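Local structure of irisin (Homo sapiens, 4LSD) at residues I32-S37 and I49-T54; V72-I77 and P84-V89. The protein is a muscle-derived hormone, the fibronectin type III part of FNDC5, that probably mediates benefits of exercise by inducing browning of white fat. One frame throughout, in Å; residues are numbered along the deposited sequence.

Contact 1: I32-S37 and I49-T54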
ATOM      1  N   ILE A  32     -16.967  -2.486   0.191  1.00 43.43           N
ATOM      2  CA  ILE A  32     -16.405  -1.945   1.425  1.00 42.03           C
ATOM      3  C   ILE A  32     -14.914  -1.634   1.342  1.00 43.06           C
ATOM      4  O   ILE A  32     -14.349  -1.035   2.256  1.00 45.08           O
ATOM      5  CB  ILE A  32     -16.624  -2.922   2.601  1.00 40.38           C
ATOM      6  CG1 ILE A  32     -15.748  -4.174   2.439  1.00 37.12           C
ATOM      7  CG2 ILE A  32     -18.093  -3.315   2.658  1.00 33.14           C
ATOM      8  CD1 ILE A  32     -15.952  -5.207   3.539  1.00 28.61           C
ATOM      9  N   GLY A  33     -14.279  -2.029   0.245  1.00 39.94           N
ATOM     10  CA  GLY A  33     -12.859  -1.783   0.111  1.00 41.62           C
ATOM     11  C   GLY A  33     -12.309  -2.106  -1.262  1.00 40.56           C
ATOM     12  O   GLY A  33     -13.052  -2.287  -2.228  1.00 42.11           O
ATOM     13  N   PHE A  34     -10.990  -2.189  -1.343  1.00 40.89           N
ATOM     14  CA  PHE A  34     -10.339  -2.472  -2.606  1.00 40.40           C
ATOM     15  C   PHE A  34      -8.943  -3.046  -2.415  1.00 39.38           C
ATOM     16  O   PHE A  34      -8.319  -2.858  -1.374  1.00 38.05           O
ATOM     17  CB  PHE A  34     -10.209  -1.184  -3.395  1.00 37.47           C
ATOM     18  CG  PHE A  34      -9.118  -0.276  -2.889  1.00 34.10           C
ATOM     19  CD1 PHE A  34      -7.796  -0.458  -3.296  1.00 35.47           C
ATOM     20  CD2 PHE A  34      -9.408   0.755  -2.001  1.00 34.99           C
ATOM     21  CE1 PHE A  34      -6.781   0.371  -2.830  1.00 32.18           C
ATOM     22  CE2 PHE A  34      -8.399   1.595  -1.525  1.00 31.25           C
ATOM     23  CZ  PHE A  34      -7.083   1.404  -1.941  1.00 38.88           C
ATOM     24  N   ALA A  35      -8.448  -3.735  -3.435  1.00 40.60           N
ATOM     25  CA  ALA A  35      -7.099  -4.284  -3.403  1.00 37.46           C
ATOM     26  C   ALA A  35      -6.467  -3.897  -4.727  1.00 36.62           C
ATOM     27  O   ALA A  35      -7.067  -4.073  -5.785  1.00 42.20           O
ATOM     28  CB  ALA A  35      -7.129  -5.789  -3.251  1.00 32.37           C
ATOM     29  N   ILE A  36      -5.265  -3.342  -4.669  1.00 35.10           N
ATOM     30  CA  ILE A  36      -4.556  -2.936  -5.883  1.00 37.63           C
ATOM     31  C   ILE A  36      -3.209  -3.662  -5.985  1.00 42.79           C
ATOM     32  O   ILE A  36      -2.569  -3.945  -4.968  1.00 43.90           O
ATOM     33  CB  ILE A  36      -4.309  -1.399  -5.915  1.00 37.13           C
ATOM     34  CG1 ILE A  36      -5.527  -0.678  -6.491  1.00 45.26           C
ATOM     35  CG2 ILE A  36      -3.091  -1.068  -6.760  1.00 43.26           C
ATOM     36  CD1 ILE A  36      -5.309   0.814  -6.705  1.00 43.83           C
ATOM     37  N   SER A  37      -2.803  -3.977  -7.217  1.00 44.20           N
ATOM     38  CA  SER A  37      -1.524  -4.640  -7.494  1.00 43.42           C
ATOM     39  C   SER A  37      -0.761  -3.706  -8.385  1.00 39.89           C
ATOM     40  O   SER A  37      -1.319  -3.127  -9.316  1.00 40.89           O
ATOM     41  CB  SER A  37      -1.683  -5.945  -8.275  1.00 45.56           C
ATOM     42  OG  SER A  37      -2.459  -6.889  -7.575  1.00 64.66           O
ATOM     43  N   ILE A  49      -1.585  -2.920  -2.325  1.00 41.15           N
ATOM     44  CA  ILE A  49      -2.247  -2.034  -1.380  1.00 35.42           C
ATOM     45  C   ILE A  49      -3.679  -2.485  -1.218  1.00 34.62           C
ATOM     46  O   ILE A  49      -4.352  -2.776  -2.195  1.00 36.96           O
ATOM     47  CB  ILE A  49      -2.283  -0.589  -1.854  1.00 37.36           C
ATOM     48  CG1 ILE A  49      -0.867  -0.074  -2.095  1.00 38.27           C
ATOM     49  CG2 ILE A  49      -2.971   0.267  -0.797  1.00 35.97           C
ATOM     50  CD1 ILE A  49      -0.828   1.281  -2.751  1.00 41.92           C
ATOM     51  N   GLN A  50      -4.144  -2.561   0.022  1.00 37.29           N
ATOM     52  CA  GLN A  50      -5.522  -2.964   0.292  1.00 34.42           C
ATOM     53  C   GLN A  50      -6.065  -2.019   1.356  1.00 35.50           C
ATOM     54  O   GLN A  50      -5.342  -1.616   2.255  1.00 36.10           O
ATOM     55  CB  GLN A  50      -5.591  -4.409   0.810  1.00 33.09           C
ATOM     56  CG  GLN A  50      -7.007  -4.939   0.974  1.00 39.70           C
ATOM     57  CD  GLN A  50      -7.094  -6.194   1.844  1.00 52.55           C
ATOM     58  OE1 GLN A  50      -7.153  -6.116   3.077  1.00 62.37           O
ATOM     59  NE2 GLN A  50      -7.094  -7.358   1.203  1.00 53.68           N
ATOM     60  N   GLU A  51      -7.321  -1.620   1.223  1.00 33.59           N
ATOM     61  CA  GLU A  51      -7.956  -0.759   2.211  1.00 28.12           C
ATOM     62  C   GLU A  51      -9.359  -1.287   2.333  1.00 30.85           C
ATOM     63  O   GLU A  51     -10.007  -1.593   1.341  1.00 39.81           O
ATOM     64  CB  GLU A  51      -7.974   0.711   1.782  1.00 34.24           C
ATOM     65  CG  GLU A  51      -6.612   1.376   1.825  1.00 35.98           C
ATOM     66  CD  GLU A  51      -6.689   2.880   1.631  1.00 46.09           C
ATOM     67  OE1 GLU A  51      -7.759   3.360   1.204  1.00 53.26           O
ATOM     68  OE2 GLU A  51      -5.682   3.577   1.899  1.00 49.75           O
ATOM     69  N   VAL A  52      -9.823  -1.416   3.563  1.00 35.39           N
ATOM     70  CA  VAL A  52     -11.148  -1.939   3.812  1.00 30.47           C
ATOM     71  C   VAL A  52     -11.868  -0.997   4.769  1.00 35.58           C
ATOM     72  O   VAL A  52     -11.227  -0.195   5.458  1.00 38.17           O
ATOM     73  CB  VAL A  52     -11.023  -3.376   4.370  1.00 37.91           C
ATOM     74  CG1 VAL A  52     -12.336  -3.870   4.935  1.00 39.55           C
ATOM     75  CG2 VAL A  52     -10.567  -4.300   3.240  1.00 39.99           C
ATOM     76  N   ASN A  53     -13.197  -1.082   4.791  1.00 35.05           N
ATOM     77  CA  ASN A  53     -14.045  -0.238   5.627  1.00 37.16           C
ATOM     78  C   ASN A  53     -13.865   1.230   5.249  1.00 38.54           C
ATOM     79  O   ASN A  53     -13.683   2.096   6.103  1.00 38.71           O
ATOM     80  CB  ASN A  53     -13.722  -0.446   7.101  1.00 38.86           C
ATOM     81  CG  ASN A  53     -14.939  -0.282   7.975  1.00 46.13           C
ATOM     82  OD1 ASN A  53     -16.039  -0.661   7.581  1.00 39.58           O
ATOM     83  ND2 ASN A  53     -14.754   0.263   9.169  1.00 43.26           N
ATOM     84  N   THR A  54     -13.921   1.490   3.947  1.00 38.36           N
ATOM     85  CA  THR A  54     -13.755   2.830   3.404  1.00 39.18           C
ATOM     86  C   THR A  54     -14.714   3.004   2.224  1.00 41.95           C
ATOM     87  O   THR A  54     -15.223   2.026   1.679  1.00 42.23           O
ATOM     88  CB  THR A  54     -12.311   3.022   2.911  1.00 35.76           C
ATOM     89  OG1 THR A  54     -12.137   4.347   2.400  1.00 40.06           O
ATOM     90  CG2 THR A  54     -11.995   2.013   1.808  1.00 32.98           C
TER

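Contact 2: V72-I77 and P84-V89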
ATOM      1  N   VAL A  72      -1.171  -1.755 -13.333  1.00 47.82           N
ATOM      2  CA  VAL A  72      -1.934  -1.766 -12.102  1.00 41.06           C
ATOM      3  C   VAL A  72      -3.256  -2.470 -12.320  1.00 41.28           C
ATOM      4  O   VAL A  72      -3.894  -2.280 -13.349  1.00 44.94           O
ATOM      5  CB  VAL A  72      -2.214  -0.311 -11.653  1.00 44.13           C
ATOM      6  CG1 VAL A  72      -3.460  -0.237 -10.776  1.00 39.61           C
ATOM      7  CG2 VAL A  72      -1.006   0.243 -10.920  1.00 41.25           C
ATOM      8  N   HIS A  73      -3.669  -3.285 -11.356  1.00 39.89           N
ATOM      9  CA  HIS A  73      -4.960  -3.964 -11.446  1.00 41.83           C
ATOM     10  C   HIS A  73      -5.713  -3.623 -10.178  1.00 42.55           C
ATOM     11  O   HIS A  73      -5.135  -3.601  -9.094  1.00 48.06           O
ATOM     12  CB  HIS A  73      -4.820  -5.487 -11.522  1.00 41.37           C
ATOM     13  CG  HIS A  73      -4.248  -5.983 -12.812  1.00 49.93           C
ATOM     14  ND1 HIS A  73      -5.023  -6.488 -13.830  1.00 55.11           N
ATOM     15  CD2 HIS A  73      -2.967  -6.029 -13.247  1.00 48.73           C
ATOM     16  CE1 HIS A  73      -4.241  -6.825 -14.846  1.00 53.05           C
ATOM     17  NE2 HIS A  73      -2.995  -6.554 -14.515  1.00 50.35           N
ATOM     18  N   VAL A  74      -7.003  -3.356 -10.310  1.00 37.25           N
ATOM     19  CA  VAL A  74      -7.810  -3.032  -9.151  1.00 40.35           C
ATOM     20  C   VAL A  74      -8.821  -4.143  -8.946  1.00 42.41           C
ATOM     21  O   VAL A  74      -9.239  -4.792  -9.897  1.00 48.09           O
ATOM     22  CB  VAL A  74      -8.562  -1.701  -9.344  1.00 42.29           C
ATOM     23  CG1 VAL A  74      -9.273  -1.312  -8.053  1.00 38.68           C
ATOM     24  CG2 VAL A  74      -7.600  -0.619  -9.766  1.00 39.67           C
ATOM     25  N   GLN A  75      -9.199  -4.372  -7.696  1.00 45.52           N
ATOM     26  CA  GLN A  75     -10.178  -5.401  -7.351  1.00 42.30           C
ATOM     27  C   GLN A  75     -11.107  -4.792  -6.300  1.00 44.53           C
ATOM     28  O   GLN A  75     -10.687  -3.932  -5.531  1.00 47.43           O
ATOM     29  CB  GLN A  75      -9.476  -6.624  -6.768  1.00 41.80           C
ATOM     30  CG  GLN A  75     -10.425  -7.618  -6.135  1.00 48.13           C
ATOM     31  CD  GLN A  75      -9.688  -8.705  -5.394  1.00 46.90           C
ATOM     32  OE1 GLN A  75      -9.844  -9.888  -5.687  1.00 53.77           O
ATOM     33  NE2 GLN A  75      -8.871  -8.309  -4.429  1.00 47.55           N
ATOM     34  N   ALA A  76     -12.364  -5.217  -6.257  1.00 41.52           N
ATOM     35  CA  ALA A  76     -13.287  -4.664  -5.277  1.00 38.41           C
ATOM     36  C   ALA A  76     -13.600  -5.680  -4.189  1.00 42.82           C
ATOM     37  O   ALA A  76     -13.861  -6.849  -4.473  1.00 48.14           O
ATOM     38  CB  ALA A  76     -14.565  -4.206  -5.959  1.00 34.24           C
ATOM     39  N   ILE A  77     -13.582  -5.222  -2.939  1.00 43.28           N
ATOM     40  CA  ILE A  77     -13.837  -6.090  -1.793  1.00 41.26           C
ATOM     41  C   ILE A  77     -15.243  -5.891  -1.255  1.00 38.03           C
ATOM     42  O   ILE A  77     -15.690  -4.766  -1.074  1.00 39.09           O
ATOM     43  CB  ILE A  77     -12.873  -5.796  -0.620  1.00 42.03           C
ATOM     44  CG1 ILE A  77     -11.436  -5.645  -1.124  1.00 38.28           C
ATOM     45  CG2 ILE A  77     -12.975  -6.904   0.422  1.00 33.24           C
ATOM     46  CD1 ILE A  77     -10.786  -6.924  -1.528  1.00 40.76           C
ATOM     47  N   PRO A  84     -13.303  -9.992  -9.499  1.00 50.21           N
ATOM     48  CA  PRO A  84     -12.166 -10.344 -10.350  1.00 46.34           C
ATOM     49  C   PRO A  84     -11.389  -9.069 -10.618  1.00 43.25           C
ATOM     50  O   PRO A  84     -11.878  -7.982 -10.335  1.00 46.06           O
ATOM     51  CB  PRO A  84     -12.817 -10.914 -11.623  1.00 42.93           C
ATOM     52  CG  PRO A  84     -14.280 -10.556 -11.511  1.00 44.79           C
ATOM     53  CD  PRO A  84     -14.549 -10.559 -10.042  1.00 42.63           C
ATOM     54  N   ALA A  85     -10.182  -9.199 -11.154  1.00 43.00           N
ATOM     55  CA  ALA A  85      -9.378  -8.018 -11.445  1.00 42.63           C
ATOM     56  C   ALA A  85     -10.051  -7.155 -12.506  1.00 47.38           C
ATOM     57  O   ALA A  85     -10.705  -7.661 -13.413  1.00 48.77           O
ATOM     58  CB  ALA A  85      -8.000  -8.426 -11.929  1.00 33.92           C
ATOM     59  N   SER A  86      -9.869  -5.848 -12.392  1.00 45.45           N
ATOM     60  CA  SER A  86     -10.412  -4.922 -13.362  1.00 45.38           C
ATOM     61  C   SER A  86      -9.496  -5.142 -14.554  1.00 51.96           C
ATOM     62  O   SER A  86      -8.567  -5.957 -14.494  1.00 48.87           O
ATOM     63  CB  SER A  86     -10.213  -3.488 -12.894  1.00 43.94           C
ATOM     64  OG  SER A  86      -8.819  -3.207 -12.862  1.00 35.62           O
ATOM     65  N   GLU A  87      -9.725  -4.383 -15.619  1.00 55.07           N
ATOM     66  CA  GLU A  87      -8.863  -4.472 -16.788  1.00 55.78           C
ATOM     67  C   GLU A  87      -7.569  -3.777 -16.381  1.00 55.88           C
ATOM     68  O   GLU A  87      -7.590  -2.777 -15.658  1.00 56.14           O
ATOM     69  CB  GLU A  87      -9.463  -3.729 -17.988  1.00 54.47           C
ATOM     70  CG  GLU A  87     -10.571  -4.455 -18.698  1.00 59.13           C
ATOM     71  CD  GLU A  87     -10.191  -5.877 -19.071  1.00 65.45           C
ATOM     72  OE1 GLU A  87      -9.093  -6.064 -19.652  1.00 64.87           O
ATOM     73  OE2 GLU A  87     -10.993  -6.802 -18.785  1.00 62.17           O
ATOM     74  N   PRO A  88      -6.425  -4.299 -16.830  1.00 55.03           N
ATOM     75  CA  PRO A  88      -5.144  -3.685 -16.484  1.00 54.49           C
ATOM     76  C   PRO A  88      -5.070  -2.260 -16.959  1.00 55.41           C
ATOM     77  O   PRO A  88      -5.526  -1.961 -18.055  1.00 60.94           O
ATOM     78  CB  PRO A  88      -4.120  -4.575 -17.200  1.00 55.28           C
ATOM     79  CG  PRO A  88      -4.943  -5.368 -18.205  1.00 52.86           C
ATOM     80  CD  PRO A  88      -6.225  -5.600 -17.483  1.00 53.45           C
ATOM     81  N   VAL A  89      -4.529  -1.374 -16.132  1.00 54.90           N
ATOM     82  CA  VAL A  89      -4.353   0.001 -16.552  1.00 51.26           C
ATOM     83  C   VAL A  89      -2.852   0.140 -16.711  1.00 53.21           C
ATOM     84  O   VAL A  89      -2.086  -0.273 -15.835  1.00 50.26           O
ATOM     85  CB  VAL A  89      -4.876   1.017 -15.523  1.00 55.50           C
ATOM     86  CG1 VAL A  89      -4.238   2.393 -15.777  1.00 50.09           C
ATOM     87  CG2 VAL A  89      -6.383   1.138 -15.665  1.00 60.88           C
TER

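Contact 1: I32-S37 and I49-T54
The beta hairpin of strands 31-40 and 46-52 is held here by two antiparallel hydrogen-bonded pairs, F34 with E51 and I36 with I49, with A35 opposite Q50 as the non-hydrogen-bonded pair between them. F34 N gives to E51 O at 2.9 Å and F34 O takes E51 N at 3.0 Å; I36 N reaches I49 O at 2.7 Å. Past V52 the chain turns off, and I32 O is met by T54 N at 3.1 Å. The F34 ring leans across the neighbouring strand, because CG sits between its own N and carbonyl carbon (chi1 76°). One face then lies over E51 N, and F34 CE2 packs 3.4 Å from E51 CB. The E51 side chain runs out alongside the ring, its carboxylate plane turned 53° from it; OE2 makes a salt bridge with R47 of the second subunit. With an alanine here, the aliphatic part of E51 and the W23 ring would probably lose the partner they share, and E51 N its cover. Through Q50-V52 the sheet continues into the second subunit, making this the edge hairpin of a fibronectin type III sandwich, used for the intersubunit sheet dimer.

Contact 2: V72-I77 and P84-V89
S86 OG is held from two directions: V74 N donates to it at 3.1 Å, nearly straight at 163°, while OG itself donates to E87 O at 3.1 Å, rising well above that carbonyl's plane. This is where the chain comes back along strand 69-78 of the fibronectin type III sandwich, in an extended run that becomes regular strand only at V89. S86 also gives its backbone N to V74 O at 2.8 Å, so one serine answers both polar backbone atoms of V74, its hydroxyl standing where a carbonyl would accept in an ordinary sheet pair. The torsion that allows this sets OG between N and the carbonyl carbon (chi1 65°), which brings the hydroxyl back to the strand. Strand 9-12 and the preceding loop close over the serine through V9 and P6. Further on, normal pairing takes over: V72 N meets V89 O, and V89 N meets V72 O, each at 3.0 Å and each with its donor in the carbonyl plane, an antiparallel hydrogen-bonded pair. On the outer side H73 and P88 lie side by side. P88 CA sits 3.6 Å above one face of the imidazole, offset toward its rim, and S86 O lies near the ring plane at the edge. The tightest touch of this pair is H73 CE1 against P88 CB, at 3.3 Å.

Contacts 1 and 2 both reach the same sheet, four-stranded within the chain, their centres about 11 Å apart, and follow one another along the chain. Strands 31-40 and 69-78 are neighbours and join them: A35 O is 2.9 Å from Q75 N and I32 N 2.9 Å from I77 O, both probable hydrogen bonds. I32 and G33 together face I77, a classic beta bulge at this seam. Contact 1 holds the edge that meets the second subunit, with the I49 side chain about 5 Å from that of R47 in the same chain, which is required for dimerization. Contact 2 completes the other edge, where no other chain of the dimer touches its segments.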